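Local coordinates for ABC transporter substrate-binding protein (Bradyrhizobium japonicum, PDB 4I1D), which probably serves as the periplasmic solute-binding component of an ABC transporter, perhaps for polyamines, and holds D-malate in the crystal, at residues Tyr94-Tyr105 with Asp266-Ala274; Gln4-Gln15 with Thr33-Asp41. All blocks are in the same frame, centred on the assembly; numbering follows the deposited sequence.

Contact 1. Residues Tyr94-Tyr105 with Asp266-Ala274. With SO4 (sulfate ion), chain J.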
loop_
_atom_site.group_PDB
_atom_site.type_symbol
_atom_site.label_atom_id
_atom_site.label_comp_id
_atom_site.label_asym_id
_atom_site.label_seq_id
_atom_site.Cartn_x
_atom_site.Cartn_y
_atom_site.Cartn_z
ATOM N N TYR A 94 -44.091 2.956 -21.411
ATOM C CA TYR A 94 -43.413 1.656 -21.488
ATOM C C TYR A 94 -42.182 1.674 -22.390
ATOM O O TYR A 94 -41.539 0.650 -22.594
ATOM C CB TYR A 94 -44.373 0.564 -21.963
ATOM C CG TYR A 94 -45.390 0.119 -20.929
ATOM C CD1 TYR A 94 -45.168 -1.012 -20.150
ATOM C CD2 TYR A 94 -46.577 0.817 -20.742
ATOM C CE1 TYR A 94 -46.099 -1.429 -19.211
ATOM C CE2 TYR A 94 -47.514 0.405 -19.803
ATOM C CZ TYR A 94 -47.268 -0.721 -19.047
ATOM O OH TYR A 94 -48.194 -1.141 -18.118
ATOM N N ARG A 95 -41.860 2.837 -22.940
ATOM C CA ARG A 95 -40.672 2.975 -23.768
ATOM C C ARG A 95 -39.959 4.279 -23.478
ATOM O O ARG A 95 -40.464 5.129 -22.740
ATOM C CB ARG A 95 -41.017 2.882 -25.255
ATOM C CG ARG A 95 -42.307 3.544 -25.641
ATOM C CD ARG A 95 -42.574 3.358 -27.122
ATOM N NE ARG A 95 -43.952 3.693 -27.461
ATOM C CZ ARG A 95 -44.377 4.925 -27.705
ATOM N NH1 ARG A 95 -45.649 5.139 -28.006
ATOM N NH2 ARG A 95 -43.531 5.943 -27.648
ATOM N N SER A 96 -38.769 4.418 -24.045
ATOM C CA SER A 96 -37.997 5.637 -23.901
ATOM C C SER A 96 -37.514 5.929 -25.298
ATOM O O SER A 96 -37.806 5.165 -26.208
ATOM C CB SER A 96 -36.812 5.418 -22.955
ATOM O OG SER A 96 -35.707 4.865 -23.654
ATOM N N PRO A 97 -36.772 7.031 -25.489
ATOM C CA PRO A 97 -36.255 7.273 -26.839
ATOM C C PRO A 97 -35.220 6.221 -27.243
ATOM O O PRO A 97 -34.923 6.089 -28.432
ATOM C CB PRO A 97 -35.584 8.644 -26.716
ATOM C CG PRO A 97 -36.221 9.281 -25.531
ATOM C CD PRO A 97 -36.489 8.153 -24.580
ATOM N N TYR A 98 -34.704 5.483 -26.262
ATOM C CA TYR A 98 -33.604 4.547 -26.482
ATOM C C TYR A 98 -33.930 3.097 -26.140
ATOM O O TYR A 98 -33.071 2.232 -26.278
ATOM C CB TYR A 98 -32.398 4.946 -25.630
ATOM C CG TYR A 98 -32.068 6.415 -25.650
ATOM C CD1 TYR A 98 -31.398 6.979 -26.722
ATOM C CD2 TYR A 98 -32.411 7.235 -24.582
ATOM C CE1 TYR A 98 -31.087 8.322 -26.744
ATOM C CE2 TYR A 98 -32.105 8.582 -24.594
ATOM C CZ TYR A 98 -31.441 9.119 -25.680
ATOM O OH TYR A 98 -31.125 10.460 -25.706
ATOM N N SER A 99 -35.139 2.820 -25.668
ATOM C CA SER A 99 -35.426 1.476 -25.177
ATOM C C SER A 99 -36.899 1.126 -25.223
ATOM O O SER A 99 -37.745 2.003 -25.389
ATOM C CB SER A 99 -34.927 1.324 -23.743
ATOM O OG SER A 99 -35.695 2.124 -22.862
ATOM N N VAL A 100 -37.190 -0.166 -25.082
ATOM C CA VAL A 100 -38.563 -0.646 -24.941
ATOM C C VAL A 100 -38.633 -1.638 -23.793
ATOM O O VAL A 100 -37.791 -2.531 -23.694
ATOM C CB VAL A 100 -39.081 -1.348 -26.215
ATOM C CG1 VAL A 100 -40.589 -1.620 -26.095
ATOM C CG2 VAL A 100 -38.793 -0.509 -27.447
ATOM N N SER A 101 -39.640 -1.486 -22.933
ATOM C CA SER A 101 -39.837 -2.398 -21.802
ATOM C C SER A 101 -39.955 -3.845 -22.267
ATOM O O SER A 101 -40.682 -4.149 -23.219
ATOM C CB SER A 101 -41.074 -2.004 -20.992
ATOM O OG SER A 101 -40.957 -0.675 -20.525
ATOM N N TYR A 102 -39.254 -4.740 -21.579
ATOM C CA TYR A 102 -39.103 -6.115 -22.061
ATOM C C TYR A 102 -39.773 -7.134 -21.135
ATOM O O TYR A 102 -40.433 -8.055 -21.600
ATOM C CB TYR A 102 -37.620 -6.407 -22.244
ATOM C CG TYR A 102 -37.259 -7.769 -22.799
ATOM C CD1 TYR A 102 -37.756 -8.209 -24.021
ATOM C CD2 TYR A 102 -36.361 -8.590 -22.121
ATOM C CE1 TYR A 102 -37.395 -9.447 -24.530
ATOM C CE2 TYR A 102 -36.001 -9.817 -22.608
ATOM C CZ TYR A 102 -36.514 -10.244 -23.816
ATOM O OH TYR A 102 -36.134 -11.469 -24.301
ATOM N N GLU A 103 -39.614 -6.946 -19.826
ATOM C CA GLU A 103 -40.258 -7.792 -18.829
ATOM C C GLU A 103 -40.256 -7.108 -17.456
ATOM O O GLU A 103 -39.379 -6.292 -17.160
ATOM C CB GLU A 103 -39.532 -9.133 -18.743
ATOM C CG GLU A 103 -38.042 -8.994 -18.472
ATOM C CD GLU A 103 -37.705 -8.845 -16.981
ATOM O OE1 GLU A 103 -36.625 -8.308 -16.662
ATOM O OE2 GLU A 103 -38.504 -9.278 -16.124
ATOM N N PHE A 104 -41.231 -7.445 -16.616
ATOM C CA PHE A 104 -41.301 -6.884 -15.273
ATOM C C PHE A 104 -40.980 -7.934 -14.221
ATOM O O PHE A 104 -41.433 -9.079 -14.326
ATOM C CB PHE A 104 -42.684 -6.317 -15.005
ATOM C CG PHE A 104 -42.975 -5.062 -15.752
ATOM C CD1 PHE A 104 -43.531 -5.113 -17.016
ATOM C CD2 PHE A 104 -42.703 -3.823 -15.183
ATOM C CE1 PHE A 104 -43.814 -3.949 -17.709
ATOM C CE2 PHE A 104 -42.972 -2.656 -15.870
ATOM C CZ PHE A 104 -43.527 -2.717 -17.142
ATOM N N TYR A 105 -40.188 -7.537 -13.222
ATOM C CA TYR A 105 -39.897 -8.371 -12.058
ATOM C C TYR A 105 -40.049 -7.556 -10.791
ATOM O O TYR A 105 -40.073 -6.328 -10.845
ATOM C CB TYR A 105 -38.479 -8.932 -12.129
ATOM C CG TYR A 105 -37.368 -7.898 -12.170
ATOM C CD1 TYR A 105 -36.595 -7.625 -11.048
ATOM C CD2 TYR A 105 -37.078 -7.214 -13.335
ATOM C CE1 TYR A 105 -35.553 -6.694 -11.096
ATOM C CE2 TYR A 105 -36.052 -6.281 -13.389
ATOM C CZ TYR A 105 -35.291 -6.029 -12.273
ATOM O OH TYR A 105 -34.273 -5.104 -12.356
ATOM N N ASP A 266 -41.702 -16.683 -13.850
ATOM C CA ASP A 266 -42.588 -15.827 -13.069
ATOM C C ASP A 266 -42.312 -14.325 -13.255
ATOM O O ASP A 266 -42.237 -13.573 -12.281
ATOM C CB ASP A 266 -42.465 -16.204 -11.587
ATOM C CG ASP A 266 -43.568 -15.609 -10.741
ATOM O OD1 ASP A 266 -44.694 -15.462 -11.268
ATOM O OD2 ASP A 266 -43.309 -15.286 -9.557
ATOM N N TYR A 267 -42.149 -13.887 -14.498
ATOM C CA TYR A 267 -41.958 -12.468 -14.767
ATOM C C TYR A 267 -43.081 -11.976 -15.656
ATOM O O TYR A 267 -43.706 -12.766 -16.360
ATOM C CB TYR A 267 -40.588 -12.207 -15.394
ATOM C CG TYR A 267 -39.458 -12.543 -14.443
ATOM C CD1 TYR A 267 -39.566 -12.252 -13.088
ATOM C CD2 TYR A 267 -38.292 -13.172 -14.886
ATOM C CE1 TYR A 267 -38.541 -12.565 -12.195
ATOM C CE2 TYR A 267 -37.255 -13.491 -13.991
ATOM C CZ TYR A 267 -37.392 -13.183 -12.646
ATOM O OH TYR A 267 -36.386 -13.482 -11.745
ATOM N N GLY A 268 -43.358 -10.678 -15.599
ATOM C CA GLY A 268 -44.454 -10.102 -16.353
ATOM C C GLY A 268 -43.989 -9.634 -17.714
ATOM O O GLY A 268 -42.810 -9.321 -17.891
ATOM N N PRO A 269 -44.913 -9.578 -18.686
ATOM C CA PRO A 269 -44.534 -9.132 -20.032
ATOM C C PRO A 269 -44.284 -7.621 -20.070
ATOM O O PRO A 269 -45.084 -6.862 -19.521
ATOM C CB PRO A 269 -45.764 -9.502 -20.884
ATOM C CG PRO A 269 -46.916 -9.426 -19.936
ATOM C CD PRO A 269 -46.363 -9.805 -18.555
ATOM N N GLY A 270 -43.185 -7.196 -20.687
ATOM C CA GLY A 270 -42.941 -5.777 -20.891
ATOM C C GLY A 270 -44.065 -5.122 -21.687
ATOM O O GLY A 270 -44.395 -3.956 -21.471
ATOM N N ASN A 271 -44.660 -5.869 -22.614
ATOM C CA ASN A 271 -45.749 -5.340 -23.430
ATOM C C ASN A 271 -47.091 -5.738 -22.850
ATOM O O ASN A 271 -47.498 -6.897 -22.955
ATOM C CB ASN A 271 -45.638 -5.832 -24.879
ATOM C CG ASN A 271 -46.694 -5.213 -25.794
ATOM O OD1 ASN A 271 -47.697 -4.659 -25.336
ATOM N ND2 ASN A 271 -46.468 -5.312 -27.094
ATOM N N PRO A 272 -47.790 -4.775 -22.237
ATOM C CA PRO A 272 -49.067 -5.061 -21.580
ATOM C C PRO A 272 -50.117 -5.621 -22.547
ATOM O O PRO A 272 -51.094 -6.219 -22.087
ATOM C CB PRO A 272 -49.491 -3.696 -21.018
ATOM C CG PRO A 272 -48.745 -2.698 -21.841
ATOM C CD PRO A 272 -47.437 -3.348 -22.162
ATOM N N LYS A 273 -49.918 -5.445 -23.851
ATOM C CA LYS A 273 -50.824 -6.024 -24.844
ATOM C C LYS A 273 -50.832 -7.550 -24.764
ATOM O O LYS A 273 -51.793 -8.196 -25.183
ATOM C CB LYS A 273 -50.457 -5.583 -26.265
ATOM C CG LYS A 273 -50.831 -4.147 -26.602
ATOM C CD LYS A 273 -51.682 -4.079 -27.866
ATOM C CE LYS A 273 -52.038 -2.638 -28.217
ATOM N NZ LYS A 273 -53.157 -2.548 -29.203
ATOM N N ALA A 274 -49.758 -8.120 -24.229
ATOM C CA ALA A 274 -49.670 -9.566 -24.057
ATOM C C ALA A 274 -50.874 -10.137 -23.302
ATOM O O ALA A 274 -51.291 -11.262 -23.552
ATOM C CB ALA A 274 -48.382 -9.928 -23.333
HETATM S S SO4 J . -41.884 -20.022 -12.108
HETATM O O1 SO4 J . -42.322 -20.437 -13.439
HETATM O O2 SO4 J . -41.085 -18.804 -12.213
HETATM O O3 SO4 J . -43.060 -19.772 -11.277
HETATM O O4 SO4 J . -41.067 -21.072 -11.501
#
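A short antiparallel strand pairing joins the start of strand 100-112 to the two-residue strand 268-269 within the mixed sheet. The evidence is reciprocal backbone bonding: F104 N gives to G268 O and G268 N to F104 O, both 2.8 Å, so F104 and G268 form a hydrogen-bonded pair, while E103 and P269 form the non-hydrogen-bonded pair. Past P269 the pairing fades, since G270 N reaches Y102 O only through a weak bond. On its other side strand 100-112 pairs with strand 219-235, where Y102 and E103 both face T231 in a classic beta bulge, and T231 also binds E103 OE1. The second carboxylate oxygen, E103 OE2, lies 3.7 Å from Y267 CB, is buried and has no polar partner in the model. Y267 runs alongside E103, pointing the same way, and its CD1 lies 3.6 Å from Y105 CB. Y105 meets W205, a residue of the D-malate pocket, edge to face. With CG anti to its carbonyl carbon (chi1 -72°), F104 directs the rim of its ring at P269 O, near the ring plane and 3.4 Å from CD1. P272 CG sits over one face of the Y94 ring, 3.9 Å from its centroid and 16° off the normal, a CH-pi contact offset toward the rim. Behind it, Y94 O accepts from both S101 N and S101 OG.

Contact 2. Residues Gln4-Gln15 with Thr33-Asp41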
loop_
_atom_site.group_PDB
_atom_site.type_symbol
_atom_site.label_atom_id
_atom_site.label_comp_id
_atom_site.label_asym_id
_atom_site.label_seq_id
_atom_site.Cartn_x
_atom_site.Cartn_y
_atom_site.Cartn_z
ATOM N N GLN A 4 -27.710 -12.016 -38.839
ATOM C CA GLN A 4 -27.563 -12.379 -37.437
ATOM C C GLN A 4 -27.429 -11.154 -36.545
ATOM O O GLN A 4 -27.193 -10.045 -37.020
ATOM C CB GLN A 4 -26.331 -13.260 -37.249
ATOM C CG GLN A 4 -25.027 -12.546 -37.568
ATOM C CD GLN A 4 -23.879 -13.508 -37.824
ATOM O OE1 GLN A 4 -23.971 -14.705 -37.529
ATOM N NE2 GLN A 4 -22.790 -12.989 -38.389
ATOM N N ILE A 5 -27.595 -11.378 -35.246
ATOM C CA ILE A 5 -27.292 -10.395 -34.227
ATOM C C ILE A 5 -26.759 -11.148 -33.018
ATOM O O ILE A 5 -26.870 -12.374 -32.934
ATOM C CB ILE A 5 -28.543 -9.613 -33.766
ATOM C CG1 ILE A 5 -29.596 -10.575 -33.208
ATOM C CG2 ILE A 5 -29.093 -8.749 -34.892
ATOM C CD1 ILE A 5 -30.671 -9.897 -32.381
ATOM N N THR A 6 -26.171 -10.411 -32.086
ATOM C CA THR A 6 -25.812 -10.980 -30.800
ATOM C C THR A 6 -26.668 -10.307 -29.735
ATOM O O THR A 6 -26.655 -9.080 -29.591
ATOM C CB THR A 6 -24.322 -10.817 -30.483
ATOM O OG1 THR A 6 -23.558 -11.612 -31.393
ATOM C CG2 THR A 6 -24.027 -11.290 -29.063
ATOM N N PHE A 7 -27.431 -11.130 -29.025
ATOM C CA PHE A 7 -28.351 -10.685 -27.988
ATOM C C PHE A 7 -27.751 -11.012 -26.617
ATOM O O PHE A 7 -27.317 -12.138 -26.383
ATOM C CB PHE A 7 -29.680 -11.414 -28.164
ATOM C CG PHE A 7 -30.661 -11.157 -27.065
ATOM C CD1 PHE A 7 -31.529 -10.077 -27.133
ATOM C CD2 PHE A 7 -30.717 -11.990 -25.960
ATOM C CE1 PHE A 7 -32.440 -9.837 -26.121
ATOM C CE2 PHE A 7 -31.623 -11.755 -24.935
ATOM C CZ PHE A 7 -32.485 -10.675 -25.013
ATOM N N VAL A 8 -27.740 -10.043 -25.708
ATOM C CA VAL A 8 -27.101 -10.235 -24.411
ATOM C C VAL A 8 -28.075 -10.019 -23.247
ATOM O O VAL A 8 -28.728 -8.982 -23.166
ATOM C CB VAL A 8 -25.915 -9.261 -24.247
ATOM C CG1 VAL A 8 -25.218 -9.487 -22.918
ATOM C CG2 VAL A 8 -24.947 -9.410 -25.422
ATOM N N SER A 9 -28.155 -10.991 -22.342
ATOM C CA SER A 9 -28.991 -10.870 -21.149
ATOM C C SER A 9 -28.247 -11.428 -19.928
ATOM O O SER A 9 -27.016 -11.472 -19.921
ATOM C CB SER A 9 -30.348 -11.566 -21.357
ATOM O OG SER A 9 -31.224 -11.352 -20.256
ATOM N N GLN A 10 -28.983 -11.860 -18.903
ATOM C CA GLN A 10 -28.364 -12.204 -17.619
ATOM C C GLN A 10 -28.183 -13.703 -17.377
ATOM O O GLN A 10 -27.760 -14.112 -16.293
ATOM C CB GLN A 10 -29.132 -11.572 -16.450
ATOM C CG GLN A 10 -28.649 -10.189 -16.045
ATOM C CD GLN A 10 -29.697 -9.111 -16.272
ATOM O OE1 GLN A 10 -30.181 -8.926 -17.392
ATOM N NE2 GLN A 10 -30.056 -8.397 -15.206
ATOM N N GLY A 11 -28.492 -14.516 -18.381
ATOM C CA GLY A 11 -28.250 -15.948 -18.312
ATOM C C GLY A 11 -29.210 -16.693 -17.399
ATOM O O GLY A 11 -30.241 -16.152 -17.006
ATOM N N GLY A 12 -28.880 -17.945 -17.082
ATOM C CA GLY A 12 -29.631 -18.712 -16.098
ATOM C C GLY A 12 -31.043 -19.069 -16.537
ATOM O O GLY A 12 -31.324 -19.125 -17.742
ATOM N N ALA A 13 -31.929 -19.319 -15.566
ATOM C CA ALA A 13 -33.300 -19.718 -15.892
ATOM C C ALA A 13 -33.987 -18.632 -16.711
ATOM O O ALA A 13 -34.738 -18.919 -17.649
ATOM C CB ALA A 13 -34.091 -20.014 -14.636
ATOM N N TYR A 14 -33.718 -17.382 -16.346
ATOM C CA TYR A 14 -34.287 -16.227 -17.039
ATOM C C TYR A 14 -33.972 -16.224 -18.539
ATOM O O TYR A 14 -34.880 -16.126 -19.358
ATOM C CB TYR A 14 -33.825 -14.928 -16.372
ATOM C CG TYR A 14 -34.192 -13.650 -17.101
ATOM C CD1 TYR A 14 -35.478 -13.434 -17.585
ATOM C CD2 TYR A 14 -33.250 -12.645 -17.279
ATOM C CE1 TYR A 14 -35.801 -12.255 -18.240
ATOM C CE2 TYR A 14 -33.562 -11.473 -17.917
ATOM C CZ TYR A 14 -34.832 -11.275 -18.404
ATOM O OH TYR A 14 -35.119 -10.090 -19.063
ATOM N N GLN A 15 -32.699 -16.338 -18.910
ATOM C CA GLN A 15 -32.351 -16.316 -20.337
ATOM C C GLN A 15 -32.837 -17.576 -21.057
ATOM O O GLN A 15 -33.147 -17.538 -22.248
ATOM C CB GLN A 15 -30.846 -16.114 -20.550
ATOM C CG GLN A 15 -30.450 -15.812 -21.997
ATOM C CD GLN A 15 -29.135 -15.029 -22.110
ATOM O OE1 GLN A 15 -28.715 -14.354 -21.171
ATOM N NE2 GLN A 15 -28.492 -15.117 -23.268
ATOM N N THR A 33 -30.179 -15.706 -37.392
ATOM C CA THR A 33 -29.515 -16.407 -36.304
ATOM C C THR A 33 -29.312 -15.438 -35.128
ATOM O O THR A 33 -28.734 -14.363 -35.281
ATOM C CB THR A 33 -28.161 -17.005 -36.760
ATOM O OG1 THR A 33 -28.392 -18.122 -37.628
ATOM C CG2 THR A 33 -27.339 -17.477 -35.568
ATOM N N ILE A 34 -29.806 -15.806 -33.956
ATOM C CA ILE A 34 -29.562 -14.996 -32.771
ATOM C C ILE A 34 -28.457 -15.626 -31.938
ATOM O O ILE A 34 -28.669 -16.636 -31.274
ATOM C CB ILE A 34 -30.842 -14.828 -31.925
ATOM C CG1 ILE A 34 -32.007 -14.408 -32.828
ATOM C CG2 ILE A 34 -30.614 -13.822 -30.769
ATOM C CD1 ILE A 34 -33.289 -14.091 -32.089
ATOM N N ASN A 35 -27.265 -15.046 -31.995
ATOM C CA ASN A 35 -26.188 -15.482 -31.115
ATOM C C ASN A 35 -26.372 -14.854 -29.739
ATOM O O ASN A 35 -26.682 -13.667 -29.614
ATOM C CB ASN A 35 -24.834 -15.116 -31.705
ATOM C CG ASN A 35 -24.704 -15.554 -33.149
ATOM O OD1 ASN A 35 -24.555 -14.725 -34.050
ATOM N ND2 ASN A 35 -24.774 -16.863 -33.381
ATOM N N GLN A 36 -26.209 -15.666 -28.705
ATOM C CA GLN A 36 -26.466 -15.219 -27.347
ATOM C C GLN A 36 -25.186 -14.993 -26.576
ATOM O O GLN A 36 -24.181 -15.664 -26.804
ATOM C CB GLN A 36 -27.316 -16.252 -26.598
ATOM C CG GLN A 36 -28.747 -16.381 -27.101
ATOM C CD GLN A 36 -29.625 -17.173 -26.149
ATOM O OE1 GLN A 36 -29.496 -17.056 -24.925
ATOM N NE2 GLN A 36 -30.519 -17.988 -26.702
ATOM N N ASP A 37 -25.245 -14.065 -25.629
ATOM C CA ASP A 37 -24.184 -13.909 -24.650
ATOM C C ASP A 37 -24.865 -13.564 -23.326
ATOM O O ASP A 37 -26.077 -13.309 -23.298
ATOM C CB ASP A 37 -23.202 -12.816 -25.086
ATOM C CG ASP A 37 -21.807 -13.005 -24.494
ATOM O OD1 ASP A 37 -21.645 -13.874 -23.606
ATOM O OD2 ASP A 37 -20.871 -12.284 -24.915
ATOM N N SER A 38 -24.095 -13.571 -22.241
ATOM C CA SER A 38 -24.610 -13.279 -20.906
ATOM C C SER A 38 -23.585 -12.523 -20.088
ATOM O O SER A 38 -22.379 -12.731 -20.231
ATOM C CB SER A 38 -24.976 -14.573 -20.163
ATOM O OG SER A 38 -25.970 -15.287 -20.876
ATOM N N ILE A 39 -24.072 -11.652 -19.215
ATOM C CA ILE A 39 -23.215 -10.934 -18.295
ATOM C C ILE A 39 -24.093 -10.362 -17.182
ATOM O O ILE A 39 -25.222 -9.931 -17.438
ATOM C CB ILE A 39 -22.411 -9.817 -19.026
ATOM C CG1 ILE A 39 -21.272 -9.300 -18.141
ATOM C CG2 ILE A 39 -23.327 -8.677 -19.458
ATOM C CD1 ILE A 39 -20.321 -8.355 -18.850
ATOM N N PRO A 40 -23.592 -10.386 -15.937
ATOM C CA PRO A 40 -24.341 -9.823 -14.808
ATOM C C PRO A 40 -24.640 -8.337 -15.017
ATOM O O PRO A 40 -25.797 -7.907 -14.960
ATOM C CB PRO A 40 -23.378 -10.002 -13.627
ATOM C CG PRO A 40 -22.466 -11.121 -14.033
ATOM C CD PRO A 40 -22.310 -10.980 -15.517
ATOM N N ASP A 41 -23.589 -7.561 -15.255
ATOM C CA ASP A 41 -23.720 -6.126 -15.489
ATOM C C ASP A 41 -23.050 -5.757 -16.804
ATOM O O ASP A 41 -21.829 -5.839 -16.944
ATOM C CB ASP A 41 -23.106 -5.328 -14.331
ATOM C CG ASP A 41 -23.077 -3.823 -14.600
ATOM O OD1 ASP A 41 -23.814 -3.356 -15.497
ATOM O OD2 ASP A 41 -22.320 -3.106 -13.905
HETATM O O HOH W 1 -27.130 -8.083 -18.756
#
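Q15 OE1 is gripped by S38 OG at 2.9 Å and G11 N at 2.8 Å, both from the same face of the amide. At the other end, Q15 NE2 donates to Q36 OE1 (2.7 Å) and D37 O (3.0 Å), both close to the amide plane, so the four bonds fix its rotation. Q15 places CG opposite the backbone N (chi1 -169°) and stays extended, which carries the amide from helix 12-30 to strand 33-38. With an alanine here, S38 OG, G11 N and Q36 OE1 would probably lose these partners, and D37 O one of its two donors. The other, S9 N, reaches D37 O from the opposite face of its carbonyl plane.

Strands 4-9 and 33-38 run parallel, their segment axes 4.5 Å apart at closest approach and their directions 30° apart; backbone bonds alternate between them, from I5 N to T33 O and N35 N to I5 O through to I39 N to S9 O. Helix 12-30 completes a beta-alpha-beta crossover. I34 CG2 packs on F7 CB at 3.7 Å, V8 CG2 against D37 CB on the other face. D37 OD2 also forms a salt bridge with R208 of a second subunit. Amide chemistry therefore ties helix start to strand end, beside a subunit interface.

How the contacts relate
From the N terminus, contact 2 closes first: strand 4-9 leads through helix 12-30 back to strand 33-38, a local loop with 17 residues between the segments. Contact 1 opens only later and spans 160 residues, bringing strand 268-269 to strand 100-112, so the two loops follow in series and neither nest nor cross. Their centres lie about 17 Å apart, yet both reach the same mixed sheet, strand 4-9 being connected to strand 100-112 through strands 59-63 and 219-235. They also touch directly: Y14 OH approaches E103 CG at 3.2 Å, and F7 CZ packs on Y102 OH at 3.8 Å.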